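PDB 3WA8: CRISPR-associated protein, Cse2 family from Meiothermus ruber, which probably binds G-rich crRNA sequence and stabilises the R-loop, as the CasB (Cse2) protein of a type I-E CRISPR system. Local coordinates for residues G38-L49 / R62-G70; I126-L134 / Q180-Y188. One frame throughout, in Å; residues are numbered along the deposited sequence.

In the fold
The chain is mainly helical, with no strands, and both contacts join helices within its Cse2 family region. They come in series: contact 1, the turn and helix of residues 38-49 against helix 59-72, closes before contact 2, helix 124-135 against helix 178-197, begins. Their centres lie 26 Å apart on opposite sides of the chain's centre, and their nearest atoms are about 9 Å apart, so neither touches the other. Helices 141-154 and 162-170 touch both: Leu67 and Tyr65 of contact 1 rest on Leu145 and Leu166, while Phe130 and Trp183 of contact 2 meet Met148 and Asp168. The two contacts are thus linked through the same helices.

Contact 1 (G38-L49 / R62-G70); sequences GAEVVPLVEGFL and RICYYLVAG. With HG (mercury (II) ion), chain C.
Gly38 and Tyr66 form the closest backbone approach, CA to CA 5.5 Å, where the loop leading to helix 43-49 runs beside helix 62-70. The two helical segments then diverge from antiparallel, their directions 141° apart and their axes 10.8 Å at the nearest. Gly38 has a positive phi that suits glycine, and its CA lies 3.3 Å from Tyr66 CD1. The Tyr66 ring reaches across the interface to the start of helix 43-49. Its OH accepts an almost straight bond from the N of Val42, the residue at the N-cap position (3.0 Å, 175°), and donates to Glu46 OE2, 2.6 Å from Tyr66 OH, meeting that oxygen on its anti side. Two bonds therefore hold the hydroxyl and fix the ring's far end. Arg62 brings its guanidinium edge to the same Glu46 carboxylate in a salt bridge, modelled too close for its exact length to be trusted; the charge of Arg62 would be expected to favour an ionised Glu46. With chi1 at 169°, Val45 sends CG1 over the Tyr66 ring, 3.6 Å from its centroid, a CH-pi contact. One turn on, Leu49 CD2 covers a face of Tyr65 likewise, 3.7 Å from that centroid, and Phe48 CE2 meets Tyr65 CE2 beside it; Phe14 packs edge-to-face on both aromatic residues. On another side of helix 62-70, Cys64 SG binds a mercury ion at 2.8 Å. The arrangement is a short helix docked on a longer one in an all-alpha Cse2 fold, with the Tyr66 hydroxyl tying the two together.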
loop_
_atom_site.group_PDB
_atom_site.type_symbol
_atom_site.label_atom_id
_atom_site.label_comp_id
_atom_site.label_asym_id
_atom_site.label_seq_id
_atom_site.Cartn_x
_atom_site.Cartn_y
_atom_site.Cartn_z
ATOM N N GLY A 38 -3.275 9.573 11.256
ATOM C CA GLY A 38 -3.662 9.371 12.644
ATOM C C GLY A 38 -3.963 10.671 13.338
ATOM O O GLY A 38 -4.795 10.724 14.235
ATOM N N ALA A 39 -3.302 11.743 12.922
ATOM C CA ALA A 39 -3.461 13.021 13.626
ATOM C C ALA A 39 -4.777 13.650 13.239
ATOM O O ALA A 39 -5.264 14.500 13.924
ATOM C CB ALA A 39 -2.302 13.954 13.343
ATOM N N GLU A 40 -5.348 13.229 12.130
ATOM C CA GLU A 40 -6.648 13.724 11.695
ATOM C C GLU A 40 -7.652 12.596 11.917
ATOM O O GLU A 40 -7.700 11.619 11.167
ATOM C CB GLU A 40 -6.600 14.098 10.214
ATOM C CG GLU A 40 -7.926 14.346 9.575
ATOM C CD GLU A 40 -8.322 15.783 9.682
ATOM O OE1 GLU A 40 -7.491 16.580 10.147
ATOM O OE2 GLU A 40 -9.463 16.130 9.311
ATOM N N VAL A 41 -8.444 12.718 12.960
ATOM C CA VAL A 41 -9.183 11.583 13.452
ATOM C C VAL A 41 -10.426 11.305 12.616
ATOM O O VAL A 41 -11.170 12.234 12.292
ATOM C CB VAL A 41 -9.543 11.868 14.891
ATOM C CG1 VAL A 41 -10.447 10.822 15.439
ATOM C CG2 VAL A 41 -8.265 11.980 15.683
ATOM N N VAL A 42 -10.650 10.037 12.268
ATOM C CA VAL A 42 -11.864 9.642 11.536
ATOM C C VAL A 42 -12.649 8.542 12.271
ATOM O O VAL A 42 -12.175 7.385 12.356
ATOM C CB VAL A 42 -11.531 9.132 10.104
ATOM C CG1 VAL A 42 -12.809 8.755 9.389
ATOM C CG2 VAL A 42 -10.761 10.160 9.302
ATOM N N PRO A 43 -13.862 8.861 12.772
ATOM C CA PRO A 43 -14.586 7.925 13.659
ATOM C C PRO A 43 -14.628 6.543 13.058
ATOM O O PRO A 43 -14.294 5.577 13.725
ATOM C CB PRO A 43 -15.989 8.507 13.733
ATOM C CG PRO A 43 -15.800 9.946 13.546
ATOM C CD PRO A 43 -14.642 10.084 12.538
ATOM N N LEU A 44 -14.995 6.462 11.788
ATOM C CA LEU A 44 -14.932 5.208 11.045
ATOM C C LEU A 44 -13.688 4.342 11.343
ATOM O O LEU A 44 -13.796 3.161 11.733
ATOM C CB LEU A 44 -14.985 5.506 9.547
ATOM C CG LEU A 44 -15.473 4.325 8.707
ATOM C CD1 LEU A 44 -16.855 3.828 9.210
ATOM C CD2 LEU A 44 -15.522 4.694 7.237
ATOM N N VAL A 45 -12.515 4.938 11.156
ATOM C CA VAL A 45 -11.246 4.244 11.356
ATOM C C VAL A 45 -11.026 3.952 12.818
ATOM O O VAL A 45 -10.730 2.809 13.177
ATOM C CB VAL A 45 -10.102 5.090 10.833
ATOM C CG1 VAL A 45 -8.773 4.520 11.270
ATOM C CG2 VAL A 45 -10.220 5.218 9.302
ATOM N N GLU A 46 -11.209 4.979 13.654
ATOM C CA GLU A 46 -11.108 4.854 15.107
ATOM C C GLU A 46 -11.964 3.709 15.644
ATOM O O GLU A 46 -11.532 2.941 16.516
ATOM C CB GLU A 46 -11.538 6.151 15.772
ATOM C CG GLU A 46 -10.597 7.301 15.544
ATOM C CD GLU A 46 -9.231 7.060 16.122
ATOM O OE1 GLU A 46 -9.150 6.385 17.165
ATOM O OE2 GLU A 46 -8.238 7.544 15.543
ATOM N N GLY A 47 -13.183 3.624 15.122
ATOM C CA GLY A 47 -14.082 2.549 15.429
ATOM C C GLY A 47 -13.428 1.215 15.168
ATOM O O GLY A 47 -13.481 0.306 16.012
ATOM N N PHE A 48 -12.800 1.090 14.001
ATOM C CA PHE A 48 -12.256 -0.199 13.603
ATOM C C PHE A 48 -11.066 -0.530 14.481
ATOM O O PHE A 48 -10.973 -1.645 15.002
ATOM C CB PHE A 48 -11.897 -0.199 12.127
ATOM C CG PHE A 48 -11.546 -1.543 11.592
ATOM C CD1 PHE A 48 -12.509 -2.331 10.974
ATOM C CD2 PHE A 48 -10.247 -2.026 11.685
ATOM C CE1 PHE A 48 -12.195 -3.588 10.467
ATOM C CE2 PHE A 48 -9.918 -3.298 11.184
ATOM C CZ PHE A 48 -10.899 -4.074 10.573
ATOM N N LEU A 49 -10.187 0.450 14.689
ATOM C CA LEU A 49 -9.016 0.248 15.555
ATOM C C LEU A 49 -9.420 -0.012 16.996
ATOM O O LEU A 49 -8.766 -0.770 17.695
ATOM C CB LEU A 49 -8.070 1.442 15.515
ATOM C CG LEU A 49 -7.474 1.895 14.185
ATOM C CD1 LEU A 49 -6.909 3.277 14.304
ATOM C CD2 LEU A 49 -6.402 0.928 13.761
ATOM N N ARG A 62 -1.510 2.490 14.106
ATOM C CA ARG A 62 -2.372 3.635 13.830
ATOM C C ARG A 62 -1.876 4.428 12.605
ATOM O O ARG A 62 -2.672 4.806 11.721
ATOM C CB ARG A 62 -2.553 4.480 15.099
ATOM C CG ARG A 62 -2.595 6.006 14.949
ATOM C CD ARG A 62 -2.857 6.701 16.318
ATOM N NE ARG A 62 -4.213 6.419 16.757
ATOM C CZ ARG A 62 -5.265 7.206 16.542
ATOM N NH1 ARG A 62 -5.134 8.377 15.936
ATOM N NH2 ARG A 62 -6.460 6.812 16.965
ATOM N N ILE A 63 -0.566 4.640 12.522
ATOM C CA ILE A 63 -0.040 5.305 11.353
ATOM C C ILE A 63 -0.354 4.463 10.093
ATOM O O ILE A 63 -0.828 4.983 9.087
ATOM C CB ILE A 63 1.443 5.601 11.503
ATOM C CG1 ILE A 63 1.631 6.716 12.511
ATOM C CG2 ILE A 63 2.066 6.039 10.182
ATOM C CD1 ILE A 63 3.000 6.690 13.215
ATOM N N CYS A 64 -0.132 3.162 10.151
ATOM C CA CYS A 64 -0.280 2.366 8.957
ATOM C C CYS A 64 -1.731 2.373 8.473
ATOM O O CYS A 64 -1.992 2.783 7.323
ATOM C CB CYS A 64 0.321 0.974 9.161
ATOM S SG CYS A 64 2.155 1.036 9.531
ATOM N N TYR A 65 -2.678 2.005 9.351
ATOM C CA TYR A 65 -4.113 2.086 9.025
ATOM C C TYR A 65 -4.529 3.398 8.396
ATOM O O TYR A 65 -5.164 3.423 7.335
ATOM C CB TYR A 65 -4.974 1.843 10.252
ATOM C CG TYR A 65 -5.219 0.380 10.494
ATOM C CD1 TYR A 65 -4.240 -0.404 11.071
ATOM C CD2 TYR A 65 -6.414 -0.229 10.117
ATOM C CE1 TYR A 65 -4.422 -1.726 11.268
ATOM C CE2 TYR A 65 -6.624 -1.605 10.324
ATOM C CZ TYR A 65 -5.607 -2.340 10.902
ATOM O OH TYR A 65 -5.725 -3.698 11.163
ATOM N N TYR A 66 -4.185 4.491 9.050
ATOM C CA TYR A 66 -4.629 5.788 8.582
ATOM C C TYR A 66 -4.005 6.130 7.257
ATOM O O TYR A 66 -4.679 6.635 6.365
ATOM C CB TYR A 66 -4.351 6.878 9.615
ATOM C CG TYR A 66 -5.514 7.133 10.527
ATOM C CD1 TYR A 66 -5.476 6.753 11.874
ATOM C CD2 TYR A 66 -6.680 7.722 10.042
ATOM C CE1 TYR A 66 -6.543 7.000 12.719
ATOM C CE2 TYR A 66 -7.754 7.968 10.875
ATOM C CZ TYR A 66 -7.672 7.599 12.212
ATOM O OH TYR A 66 -8.747 7.838 13.022
ATOM N N LEU A 67 -2.713 5.856 7.120
ATOM C CA LEU A 67 -2.026 6.060 5.857
ATOM C C LEU A 67 -2.719 5.241 4.765
ATOM O O LEU A 67 -2.959 5.747 3.679
ATOM C CB LEU A 67 -0.570 5.636 5.969
ATOM C CG LEU A 67 0.344 5.863 4.773
ATOM C CD1 LEU A 67 0.497 7.323 4.509
ATOM C CD2 LEU A 67 1.701 5.275 5.061
ATOM N N VAL A 68 -3.060 3.988 5.025
ATOM C CA VAL A 68 -3.636 3.226 3.930
ATOM C C VAL A 68 -5.005 3.805 3.603
ATOM O O VAL A 68 -5.394 3.903 2.418
ATOM C CB VAL A 68 -3.688 1.686 4.169
ATOM C CG1 VAL A 68 -4.564 1.027 3.154
ATOM C CG2 VAL A 68 -2.312 1.091 4.055
ATOM N N ALA A 69 -5.718 4.224 4.644
ATOM C CA ALA A 69 -6.999 4.845 4.425
ATOM C C ALA A 69 -6.830 6.049 3.485
ATOM O O ALA A 69 -7.512 6.156 2.443
ATOM C CB ALA A 69 -7.581 5.253 5.725
ATOM N N GLY A 70 -5.888 6.930 3.818
ATOM C CA GLY A 70 -5.687 8.141 3.031
ATOM C C GLY A 70 -5.336 7.831 1.596
ATOM O O GLY A 70 -5.893 8.439 0.668
HETATM HG HG HG C . 3.129 2.942 7.774
#

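Contact 2 (I126-L134 / Q180-Y188); sequences IEQRFIALL and QQKWARAFY
Phe130 and Phe187 each hold CG anti to the backbone N, with chi1 170° and -179°, and this turns their rings toward each other between two nearly antiparallel helices, where they overlap from opposite directions. The result is an offset stack, centroids 4.5 Å apart and planes tilted by 23°, with Phe130 CE2 lying over the face of Phe187 near CG. The edge of Phe130 faces the backbone of the partner helix, its CZ 4.1 Å from Ala184 CA. Helices 109-119 and 141-154 enclose the pair further, through Ile113 and Met148 on Phe130 and Ala114 on Phe187.

Toward the C-terminal end of helix 126-134, Leu134 divides its two methyls: CD1 rests on Ala184 CB at 3.9 Å, and CD2 lies the same 3.9 Å from Trp183 CB. Leu133 CD2 comes to the edge of the indole, 4.1 Å from Trp183 CZ3, while the indole NE1 is bonded to Asp168 on helix 162-170, which fixes how the ring is turned. Gln180 CG touches the carbonyl O of Leu134, and its NE2 is bonded to the backbone O of Trp172.

At the other end, the extended chain of Glu127 crosses Tyr188 at about a right angle. Tyr188 OH donates to Glu127 OE2 at 2.6 Å, meeting the oxygen on its anti side and tilted out of the carboxylate plane; Phe187 CD2 stands over the centre of the Tyr188 ring. With an alanine in place of Glu127, the Tyr188 hydroxyl would probably lose this acceptor and its ring, on the exposed margin, could swing more freely.

Antiparallel helices packed through apolar and aromatic side chains are characteristic of alpha-helical bundles; here the pair joins helices 124-135 and 178-197 in the C-terminal part of the Cse2 fold.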
loop_
_atom_site.group_PDB
_atom_site.type_symbol
_atom_site.label_atom_id
_atom_site.label_comp_id
_atom_site.label_asym_id
_atom_site.label_seq_id
_atom_site.Cartn_x
_atom_site.Cartn_y
_atom_site.Cartn_z
ATOM N N ILE A 126 12.822 5.043 -11.529
ATOM C CA ILE A 126 11.821 4.353 -10.716
ATOM C C ILE A 126 12.534 3.323 -9.848
ATOM O O ILE A 126 12.168 3.121 -8.672
ATOM C CB ILE A 126 10.636 3.727 -11.530
ATOM C CG1 ILE A 126 9.497 4.741 -11.719
ATOM C CG2 ILE A 126 10.016 2.525 -10.792
ATOM C CD1 ILE A 126 9.644 5.625 -12.933
ATOM N N GLU A 127 13.568 2.694 -10.410
ATOM C CA GLU A 127 14.285 1.681 -9.671
ATOM C C GLU A 127 14.940 2.309 -8.465
ATOM O O GLU A 127 14.900 1.749 -7.366
ATOM C CB GLU A 127 15.326 1.021 -10.532
ATOM C CG GLU A 127 15.892 -0.234 -9.927
ATOM C CD GLU A 127 16.892 -0.870 -10.836
ATOM O OE1 GLU A 127 17.466 -0.133 -11.665
ATOM O OE2 GLU A 127 17.102 -2.096 -10.738
ATOM N N GLN A 128 15.516 3.492 -8.665
ATOM C CA GLN A 128 16.160 4.218 -7.575
ATOM C C GLN A 128 15.178 4.679 -6.510
ATOM O O GLN A 128 15.378 4.442 -5.323
ATOM C CB GLN A 128 16.985 5.376 -8.114
ATOM C CG GLN A 128 18.389 4.933 -8.536
ATOM C CD GLN A 128 19.045 5.970 -9.406
ATOM O OE1 GLN A 128 18.633 7.144 -9.400
ATOM N NE2 GLN A 128 20.063 5.563 -10.175
ATOM N N ARG A 129 14.092 5.296 -6.949
ATOM C CA ARG A 129 13.033 5.688 -6.045
ATOM C C ARG A 129 12.576 4.463 -5.263
ATOM O O ARG A 129 12.267 4.570 -4.070
ATOM C CB ARG A 129 11.882 6.358 -6.796
ATOM C CG ARG A 129 10.725 6.767 -5.900
ATOM C CD ARG A 129 9.891 7.886 -6.524
ATOM N NE ARG A 129 10.310 9.208 -6.073
ATOM C CZ ARG A 129 10.163 10.315 -6.787
ATOM N NH1 ARG A 129 9.625 10.257 -7.999
ATOM N NH2 ARG A 129 10.576 11.485 -6.307
ATOM N N PHE A 130 12.590 3.309 -5.928
ATOM C CA PHE A 130 12.176 2.061 -5.320
ATOM C C PHE A 130 13.171 1.572 -4.275
ATOM O O PHE A 130 12.786 1.104 -3.184
ATOM C CB PHE A 130 11.957 0.997 -6.398
ATOM C CG PHE A 130 11.766 -0.392 -5.855
ATOM C CD1 PHE A 130 10.790 -0.659 -4.902
ATOM C CD2 PHE A 130 12.560 -1.447 -6.316
ATOM C CE1 PHE A 130 10.616 -1.952 -4.396
ATOM C CE2 PHE A 130 12.405 -2.735 -5.819
ATOM C CZ PHE A 130 11.414 -2.992 -4.859
ATOM N N ILE A 131 14.452 1.660 -4.611
ATOM C CA ILE A 131 15.470 1.255 -3.673
ATOM C C ILE A 131 15.368 2.189 -2.478
ATOM O O ILE A 131 15.429 1.756 -1.336
ATOM C CB ILE A 131 16.855 1.288 -4.310
ATOM C CG1 ILE A 131 17.074 0.017 -5.126
ATOM C CG2 ILE A 131 17.904 1.349 -3.270
ATOM C CD1 ILE A 131 18.181 0.128 -6.169
ATOM N N ALA A 132 15.144 3.464 -2.749
ATOM C CA ALA A 132 15.082 4.436 -1.679
ATOM C C ALA A 132 13.925 4.103 -0.763
ATOM O O ALA A 132 14.034 4.246 0.450
ATOM C CB ALA A 132 14.933 5.816 -2.227
ATOM N N LEU A 133 12.814 3.663 -1.353
ATOM C CA LEU A 133 11.663 3.203 -0.604
ATOM C C LEU A 133 12.042 2.025 0.296
ATOM O O LEU A 133 11.729 2.025 1.484
ATOM C CB LEU A 133 10.537 2.823 -1.556
ATOM C CG LEU A 133 9.206 2.426 -0.937
ATOM C CD1 LEU A 133 8.576 3.554 -0.205
ATOM C CD2 LEU A 133 8.287 1.921 -1.991
ATOM N N LEU A 134 12.756 1.038 -0.231
ATOM C CA LEU A 134 13.100 -0.103 0.612
ATOM C C LEU A 134 14.036 0.265 1.773
ATOM O O LEU A 134 14.169 -0.509 2.728
ATOM C CB LEU A 134 13.701 -1.243 -0.209
ATOM C CG LEU A 134 12.894 -1.860 -1.342
ATOM C CD1 LEU A 134 13.679 -2.979 -1.998
ATOM C CD2 LEU A 134 11.590 -2.389 -0.804
ATOM N N GLN A 180 10.759 -6.078 3.199
ATOM C CA GLN A 180 11.616 -5.407 2.257
ATOM C C GLN A 180 12.269 -6.460 1.397
ATOM O O GLN A 180 12.333 -6.309 0.175
ATOM C CB GLN A 180 12.636 -4.545 2.977
ATOM C CG GLN A 180 12.004 -3.372 3.755
ATOM C CD GLN A 180 11.702 -3.680 5.221
ATOM O OE1 GLN A 180 11.601 -4.849 5.649
ATOM N NE2 GLN A 180 11.549 -2.623 6.000
ATOM N N GLN A 181 12.701 -7.553 2.015
ATOM C CA GLN A 181 13.168 -8.692 1.239
ATOM C C GLN A 181 12.099 -9.083 0.232
ATOM O O GLN A 181 12.403 -9.306 -0.948
ATOM C CB GLN A 181 13.428 -9.907 2.116
ATOM C CG GLN A 181 14.604 -9.808 2.977
ATOM C CD GLN A 181 14.824 -11.062 3.754
ATOM O OE1 GLN A 181 14.964 -12.146 3.197
ATOM N NE2 GLN A 181 14.885 -10.925 5.054
ATOM N N LYS A 182 10.854 -9.175 0.712
ATOM C CA LYS A 182 9.772 -9.777 -0.058
ATOM C C LYS A 182 9.498 -8.901 -1.251
ATOM O O LYS A 182 9.390 -9.384 -2.374
ATOM C CB LYS A 182 8.511 -9.887 0.792
ATOM C CG LYS A 182 7.437 -10.826 0.236
ATOM C CD LYS A 182 6.038 -10.382 0.648
ATOM C CE LYS A 182 5.771 -10.477 2.166
ATOM N NZ LYS A 182 4.582 -9.661 2.571
ATOM N N TRP A 183 9.405 -7.600 -0.997
ATOM C CA TRP A 183 9.175 -6.653 -2.058
ATOM C C TRP A 183 10.268 -6.738 -3.100
ATOM O O TRP A 183 9.974 -6.833 -4.284
ATOM C CB TRP A 183 9.083 -5.255 -1.491
ATOM C CG TRP A 183 7.784 -5.004 -0.836
ATOM C CD1 TRP A 183 6.876 -5.939 -0.419
ATOM C CD2 TRP A 183 7.240 -3.740 -0.482
ATOM N NE1 TRP A 183 5.795 -5.334 0.164
ATOM C CE2 TRP A 183 5.993 -3.984 0.153
ATOM C CE3 TRP A 183 7.689 -2.420 -0.615
ATOM C CZ2 TRP A 183 5.186 -2.964 0.636
ATOM C CZ3 TRP A 183 6.879 -1.391 -0.132
ATOM C CH2 TRP A 183 5.636 -1.675 0.485
ATOM N N ALA A 184 11.523 -6.742 -2.662
ATOM C CA ALA A 184 12.627 -6.722 -3.590
ATOM C C ALA A 184 12.541 -7.914 -4.537
ATOM O O ALA A 184 12.794 -7.804 -5.758
ATOM C CB ALA A 184 13.945 -6.733 -2.841
ATOM N N ARG A 185 12.169 -9.058 -3.976
ATOM C CA ARG A 185 12.150 -10.285 -4.750
ATOM C C ARG A 185 11.021 -10.213 -5.723
ATOM O O ARG A 185 11.162 -10.675 -6.835
ATOM C CB ARG A 185 12.024 -11.525 -3.870
ATOM C CG ARG A 185 13.137 -11.652 -2.876
ATOM C CD ARG A 185 13.072 -12.933 -2.133
ATOM N NE ARG A 185 14.093 -12.874 -1.117
ATOM C CZ ARG A 185 14.682 -13.923 -0.575
ATOM N NH1 ARG A 185 14.333 -15.151 -0.936
ATOM N NH2 ARG A 185 15.635 -13.731 0.328
ATOM N N ALA A 186 9.916 -9.605 -5.318
ATOM C CA ALA A 186 8.777 -9.483 -6.204
ATOM C C ALA A 186 9.185 -8.623 -7.367
ATOM O O ALA A 186 8.968 -8.996 -8.508
ATOM C CB ALA A 186 7.598 -8.889 -5.491
ATOM N N PHE A 187 9.801 -7.484 -7.086
ATOM C CA PHE A 187 10.228 -6.579 -8.136
ATOM C C PHE A 187 11.110 -7.292 -9.161
ATOM O O PHE A 187 10.805 -7.307 -10.357
ATOM C CB PHE A 187 10.990 -5.411 -7.535
ATOM C CG PHE A 187 11.452 -4.393 -8.545
ATOM C CD1 PHE A 187 10.660 -3.277 -8.840
ATOM C CD2 PHE A 187 12.677 -4.530 -9.179
ATOM C CE1 PHE A 187 11.061 -2.324 -9.776
ATOM C CE2 PHE A 187 13.093 -3.567 -10.122
ATOM C CZ PHE A 187 12.280 -2.467 -10.425
ATOM N N TYR A 188 12.203 -7.890 -8.719
ATOM C CA TYR A 188 13.120 -8.439 -9.703
ATOM C C TYR A 188 12.590 -9.688 -10.370
ATOM O O TYR A 188 12.937 -9.987 -11.498
ATOM C CB TYR A 188 14.522 -8.593 -9.125
ATOM C CG TYR A 188 15.164 -7.228 -8.936
ATOM C CD1 TYR A 188 15.610 -6.502 -10.036
ATOM C CD2 TYR A 188 15.278 -6.642 -7.665
ATOM C CE1 TYR A 188 16.175 -5.249 -9.893
ATOM C CE2 TYR A 188 15.851 -5.370 -7.506
ATOM C CZ TYR A 188 16.293 -4.681 -8.635
ATOM O OH TYR A 188 16.855 -3.425 -8.542
#